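Local coordinates for GTPase-activating protein skywalker (Drosophila melanogaster, PDB 6R82) that acts, as a whole protein, as a GTPase-activating protein for Rab35 in synaptic vesicle protein recycling, this chain being its TLDc domain, at residues 56-69 against 168-182. Numbering follows the deposited sequence.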
loop_
_atom_site.group_PDB
_atom_site.type_symbol
_atom_site.label_atom_id
_atom_site.label_comp_id
_atom_site.label_asym_id
_atom_site.label_seq_id
_atom_site.Cartn_x
_atom_site.Cartn_y
_atom_site.Cartn_z
ATOM N N PRO A 56 2.365 -10.822 -2.822
ATOM C CA PRO A 56 1.791 -9.551 -2.349
ATOM C C PRO A 56 2.857 -8.465 -2.327
ATOM O O PRO A 56 4.003 -8.770 -2.661
ATOM C CB PRO A 56 1.348 -9.881 -0.929
ATOM C CG PRO A 56 2.416 -10.901 -0.475
ATOM C CD PRO A 56 2.737 -11.718 -1.708
ATOM N N THR A 57 2.510 -7.226 -1.970
ATOM C CA THR A 57 3.522 -6.182 -1.852
ATOM C C THR A 57 3.266 -5.367 -0.595
ATOM O O THR A 57 2.188 -5.407 -0.005
ATOM C CB THR A 57 3.569 -5.233 -3.071
ATOM O OG1 THR A 57 2.280 -4.657 -3.283
ATOM C CG2 THR A 57 4.000 -5.973 -4.334
ATOM N N LEU A 58 4.289 -4.640 -0.182
ATOM C CA LEU A 58 4.233 -3.782 0.990
ATOM C C LEU A 58 4.598 -2.374 0.543
ATOM O O LEU A 58 5.699 -2.145 0.027
ATOM C CB LEU A 58 5.187 -4.276 2.084
ATOM C CG LEU A 58 5.072 -3.611 3.461
ATOM C CD1 LEU A 58 3.645 -3.706 3.983
ATOM C CD2 LEU A 58 6.021 -4.281 4.437
ATOM N N LEU A 59 3.674 -1.446 0.721
ATOM C CA LEU A 59 3.847 -0.071 0.276
ATOM C C LEU A 59 4.113 0.804 1.495
ATOM O O LEU A 59 3.364 0.740 2.474
ATOM C CB LEU A 59 2.601 0.398 -0.483
ATOM C CG LEU A 59 2.755 1.651 -1.340
ATOM C CD1 LEU A 59 1.944 1.529 -2.631
ATOM C CD2 LEU A 59 2.329 2.863 -0.531
ATOM N N MET A 60 5.178 1.598 1.443
ATOM C CA MET A 60 5.568 2.454 2.561
ATOM C C MET A 60 5.757 3.886 2.082
ATOM O O MET A 60 6.575 4.141 1.196
ATOM C CB MET A 60 6.850 1.954 3.223
ATOM C CG MET A 60 6.914 2.325 4.702
ATOM S SD MET A 60 8.150 1.362 5.571
ATOM C CE MET A 60 7.651 -0.320 5.156
ATOM N N ILE A 61 5.034 4.818 2.696
ATOM C CA ILE A 61 5.085 6.233 2.344
ATOM C C ILE A 61 5.725 7.002 3.489
ATOM O O ILE A 61 5.318 6.861 4.649
ATOM C CB ILE A 61 3.684 6.795 2.042
ATOM C CG1 ILE A 61 3.085 6.091 0.824
ATOM C CG2 ILE A 61 3.740 8.318 1.830
ATOM C CD1 ILE A 61 1.586 6.178 0.737
ATOM N N LYS A 62 6.712 7.825 3.157
ATOM C CA LYS A 62 7.296 8.789 4.083
ATOM C C LYS A 62 6.937 10.185 3.571
ATOM O O LYS A 62 7.351 10.572 2.472
ATOM C CB LYS A 62 8.808 8.587 4.188
ATOM C CG LYS A 62 9.233 7.317 4.974
ATOM C CD LYS A 62 10.364 6.545 4.274
ATOM C CE LYS A 62 10.282 5.042 4.528
ATOM N NZ LYS A 62 9.163 4.393 3.776
ATOM N N THR A 63 6.154 10.929 4.353
ATOM C CA THR A 63 5.748 12.273 3.951
ATOM C C THR A 63 6.800 13.312 4.336
ATOM O O THR A 63 7.655 13.084 5.194
ATOM C CB THR A 63 4.410 12.667 4.580
ATOM O OG1 THR A 63 4.615 13.112 5.926
ATOM C CG2 THR A 63 3.443 11.498 4.567
ATOM N N CYS A 64 6.717 14.478 3.686
ATOM C CA CYS A 64 7.589 15.594 4.042
ATOM C C CYS A 64 7.318 16.102 5.452
ATOM O O CYS A 64 8.173 16.784 6.027
ATOM C CB CYS A 64 7.427 16.734 3.035
ATOM S SG CYS A 64 7.872 16.313 1.318
ATOM N N ASN A 65 6.151 15.786 6.012
ATOM C CA ASN A 65 5.783 16.091 7.389
ATOM C C ASN A 65 6.207 14.996 8.374
ATOM O O ASN A 65 5.709 14.971 9.507
ATOM C CB ASN A 65 4.265 16.318 7.472
ATOM C CG ASN A 65 3.873 17.327 8.541
ATOM O OD1 ASN A 65 4.653 18.210 8.899
ATOM N ND2 ASN A 65 2.649 17.200 9.049
ATOM N N ASN A 66 7.087 14.081 7.952
ATOM C CA ASN A 66 7.681 13.024 8.781
ATOM C C ASN A 66 6.663 12.006 9.295
ATOM O O ASN A 66 6.941 11.295 10.263
ATOM C CB ASN A 66 8.472 13.609 9.957
ATOM C CG ASN A 66 9.420 14.705 9.528
ATOM O OD1 ASN A 66 10.380 14.461 8.796
ATOM N ND2 ASN A 66 9.153 15.926 9.979
ATOM N N GLU A 67 5.491 11.909 8.672
ATOM C CA GLU A 67 4.569 10.814 8.938
ATOM C C GLU A 67 4.934 9.609 8.071
ATOM O O GLU A 67 5.424 9.753 6.946
ATOM C CB GLU A 67 3.121 11.237 8.672
ATOM C CG GLU A 67 2.642 12.398 9.542
ATOM C CD GLU A 67 2.346 13.658 8.745
ATOM O OE1 GLU A 67 2.316 13.585 7.495
ATOM O OE2 GLU A 67 2.154 14.728 9.372
ATOM N N VAL A 68 4.704 8.415 8.612
ATOM C CA VAL A 68 5.069 7.161 7.959
ATOM C C VAL A 68 3.876 6.228 8.045
ATOM O O VAL A 68 3.391 5.936 9.144
ATOM C CB VAL A 68 6.309 6.513 8.595
ATOM C CG1 VAL A 68 6.450 5.067 8.135
ATOM C CG2 VAL A 68 7.550 7.301 8.236
ATOM N N PHE A 69 3.398 5.768 6.889
ATOM C CA PHE A 69 2.250 4.876 6.813
ATOM C C PHE A 69 2.296 4.160 5.462
ATOM O O PHE A 69 3.183 4.400 4.639
ATOM C CB PHE A 69 0.939 5.640 7.021
ATOM C CG PHE A 69 0.748 6.795 6.075
ATOM C CD1 PHE A 69 1.238 8.056 6.387
ATOM C CD2 PHE A 69 0.078 6.617 4.873
ATOM C CE1 PHE A 69 1.058 9.118 5.522
ATOM C CE2 PHE A 69 -0.101 7.674 4.001
ATOM C CZ PHE A 69 0.390 8.926 4.327
ATOM N N LEU A 168 -4.575 8.849 8.128
ATOM C CA LEU A 168 -3.315 8.299 8.620
ATOM C C LEU A 168 -2.260 9.368 8.877
ATOM O O LEU A 168 -1.169 9.044 9.365
ATOM C CB LEU A 168 -2.793 7.240 7.643
ATOM C CG LEU A 168 -3.877 6.296 7.109
ATOM C CD1 LEU A 168 -3.393 5.542 5.887
ATOM C CD2 LEU A 168 -4.318 5.325 8.187
ATOM N N CYS A 169 -2.550 10.620 8.558
ATOM C CA CYS A 169 -1.843 11.769 9.103
ATOM C C CYS A 169 -2.894 12.808 9.475
ATOM O O CYS A 169 -4.002 12.792 8.928
ATOM C CB CYS A 169 -0.814 12.344 8.120
ATOM S SG CYS A 169 -1.421 12.696 6.463
ATOM N N PRO A 170 -2.584 13.702 10.428
ATOM C CA PRO A 170 -3.635 14.616 10.935
ATOM C C PRO A 170 -4.275 15.477 9.852
ATOM O O PRO A 170 -5.508 15.481 9.719
ATOM C CB PRO A 170 -2.877 15.448 11.980
ATOM C CG PRO A 170 -1.747 14.543 12.424
ATOM C CD PRO A 170 -1.314 13.868 11.159
ATOM N N SER A 171 -3.474 16.216 9.083
ATOM C CA SER A 171 -3.975 16.854 7.875
ATOM C C SER A 171 -4.428 15.791 6.877
ATOM O O SER A 171 -3.858 14.700 6.797
ATOM C CB SER A 171 -2.894 17.742 7.257
ATOM O OG SER A 171 -2.993 17.766 5.843
ATOM N N GLY A 172 -5.471 16.110 6.109
ATOM C CA GLY A 172 -5.983 15.127 5.163
ATOM C C GLY A 172 -5.132 14.898 3.927
ATOM O O GLY A 172 -5.444 13.996 3.143
ATOM N N ASP A 173 -4.081 15.694 3.732
ATOM C CA ASP A 173 -3.223 15.657 2.557
ATOM C C ASP A 173 -1.780 15.438 2.984
ATOM O O ASP A 173 -1.436 15.517 4.167
ATOM C CB ASP A 173 -3.300 16.966 1.760
ATOM C CG ASP A 173 -4.710 17.491 1.624
ATOM O OD1 ASP A 173 -5.639 16.676 1.419
ATOM O OD2 ASP A 173 -4.887 18.724 1.726
ATOM N N PHE A 174 -0.922 15.199 1.995
ATOM C CA PHE A 174 0.497 15.040 2.265
ATOM C C PHE A 174 1.266 15.182 0.966
ATOM O O PHE A 174 0.715 15.033 -0.129
ATOM C CB PHE A 174 0.808 13.688 2.933
ATOM C CG PHE A 174 0.311 12.482 2.165
ATOM C CD1 PHE A 174 1.120 11.851 1.228
ATOM C CD2 PHE A 174 -0.963 11.975 2.390
ATOM C CE1 PHE A 174 0.659 10.745 0.526
ATOM C CE2 PHE A 174 -1.425 10.879 1.695
ATOM C CZ PHE A 174 -0.617 10.262 0.759
ATOM N N GLU A 175 2.546 15.494 1.107
ATOM C CA GLU A 175 3.504 15.403 0.022
ATOM C C GLU A 175 4.452 14.253 0.321
ATOM O O GLU A 175 4.858 14.057 1.471
ATOM C CB GLU A 175 4.293 16.697 -0.150
ATOM C CG GLU A 175 4.875 16.856 -1.539
ATOM C CD GLU A 175 5.951 17.912 -1.600
ATOM O OE1 GLU A 175 6.231 18.530 -0.553
ATOM O OE2 GLU A 175 6.517 18.127 -2.693
ATOM N N ILE A 176 4.798 13.499 -0.716
ATOM C CA ILE A 176 5.596 12.288 -0.570
ATOM C C ILE A 176 7.068 12.666 -0.617
ATOM O O ILE A 176 7.549 13.204 -1.619
ATOM C CB ILE A 176 5.249 11.265 -1.660
ATOM C CG1 ILE A 176 3.818 10.766 -1.451
ATOM C CG2 ILE A 176 6.250 10.103 -1.651
ATOM C CD1 ILE A 176 2.920 10.958 -2.653
ATOM N N ARG A 177 7.783 12.395 0.475
ATOM C CA ARG A 177 9.232 12.542 0.452
ATOM C C ARG A 177 9.884 11.339 -0.214
ATOM O O ARG A 177 10.752 11.491 -1.078
ATOM C CB ARG A 177 9.775 12.728 1.867
ATOM C CG ARG A 177 11.199 13.250 1.884
ATOM C CD ARG A 177 11.885 12.977 3.211
ATOM N NE ARG A 177 11.098 13.448 4.348
ATOM C CZ ARG A 177 11.607 13.709 5.551
ATOM N NH1 ARG A 177 12.910 13.552 5.774
ATOM N NH2 ARG A 177 10.817 14.131 6.532
ATOM N N VAL A 178 9.477 10.134 0.175
ATOM C CA VAL A 178 9.929 8.924 -0.501
ATOM C C VAL A 178 8.830 7.873 -0.410
ATOM O O VAL A 178 8.119 7.763 0.596
ATOM C CB VAL A 178 11.279 8.427 0.066
ATOM C CG1 VAL A 178 11.210 8.303 1.566
ATOM C CG2 VAL A 178 11.691 7.094 -0.577
ATOM N N LEU A 179 8.654 7.146 -1.504
ATOM C CA LEU A 179 7.778 5.988 -1.542
ATOM C C LEU A 179 8.617 4.753 -1.841
ATOM O O LEU A 179 9.499 4.792 -2.703
ATOM C CB LEU A 179 6.681 6.160 -2.592
ATOM C CG LEU A 179 5.794 4.922 -2.708
ATOM C CD1 LEU A 179 4.359 5.300 -2.493
ATOM C CD2 LEU A 179 5.982 4.290 -4.065
ATOM N N GLU A 180 8.341 3.670 -1.112
ATOM C CA GLU A 180 9.028 2.397 -1.282
ATOM C C GLU A 180 8.008 1.275 -1.423
ATOM O O GLU A 180 6.984 1.270 -0.736
ATOM C CB GLU A 180 9.954 2.105 -0.089
ATOM C CG GLU A 180 11.297 2.839 -0.163
ATOM C CD GLU A 180 12.137 2.708 1.115
ATOM O OE1 GLU A 180 11.643 2.120 2.115
ATOM O OE2 GLU A 180 13.292 3.206 1.110
ATOM N N VAL A 181 8.298 0.324 -2.315
ATOM C CA VAL A 181 7.488 -0.879 -2.485
ATOM C C VAL A 181 8.395 -2.100 -2.361
ATOM O O VAL A 181 9.426 -2.178 -3.034
ATOM C CB VAL A 181 6.748 -0.905 -3.839
ATOM C CG1 VAL A 181 5.749 -2.074 -3.865
ATOM C CG2 VAL A 181 6.025 0.411 -4.078
ATOM N N TYR A 182 8.004 -3.047 -1.510
ATOM C CA TYR A 182 8.718 -4.300 -1.308
ATOM C C TYR A 182 7.889 -5.453 -1.850
ATOM O O TYR A 182 6.662 -5.442 -1.743
ATOM C CB TYR A 182 9.015 -4.536 0.187
ATOM C CG TYR A 182 9.986 -3.523 0.757
ATOM C CD1 TYR A 182 9.533 -2.303 1.255
ATOM C CD2 TYR A 182 11.350 -3.775 0.774
ATOM C CE1 TYR A 182 10.423 -1.356 1.761
ATOM C CE2 TYR A 182 12.247 -2.833 1.267
ATOM C CZ TYR A 182 11.773 -1.628 1.764
ATOM O OH TYR A 182 12.659 -0.697 2.263
#
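Phe69 and Phe174 both carry their rings between backbone N and carbonyl carbon (chi1 55° in each), which brings them together in a T-shaped stack: CZ of Phe69 stands over the centre of the Phe174 ring, 3.7 Å from its CE2, with the planes at 83°. Leu168 CB lies over one face of Phe69, offset toward the rim. Strand 57-63 belongs to the antiparallel sheet of the TLDc domain and pairs with 178-182, then a classic beta bulge puts Arg177 and Val178 both opposite Lys62, whose O accepts from Arg177 N at 2.7 Å and Val178 N at 3.2 Å. The chain turns its corner at Arg177; beyond it 173-176 crosses 57-63 at 98°, and there Phe174 also meets Thr63 CG2 and Ile61 CG2. Along the paired part, Leu59 and Ile61 share one face with Leu179, whose CD1 touches Ile61 CG1 and Leu59 CD2; Met148 of strand 146-149 adds to this apolar layer. Met60, Lys62, Val178 and Glu180 lie on the other face, where helix 13-18 packs on Met60 and Lys62. At the type I turn from Thr63 to Asn66, Thr63 OG1 binds Glu67 twice, receiving its backbone N and donating to OE1 at 2.8 Å from above the carboxylate plane. The same carboxylate lies against Cys169, with OE1 3.4 Å from CB. With Glu67 cut back to an alanine, the Thr63 hydroxyl is likely to lose its acceptor and a gap to open beside Cys169. Lys62 and Val178 run side by side, unusually tight at Lys62 CD to Val178 CG1, 3.3 Å. Lys62 NZ, 3.8 Å from Glu180 OE1 in a long, weak salt bridge, is buried without a hydrogen-bond partner; Tyr182 OH donates to that same OE1 at 3.0 Å, from above the carboxylate plane.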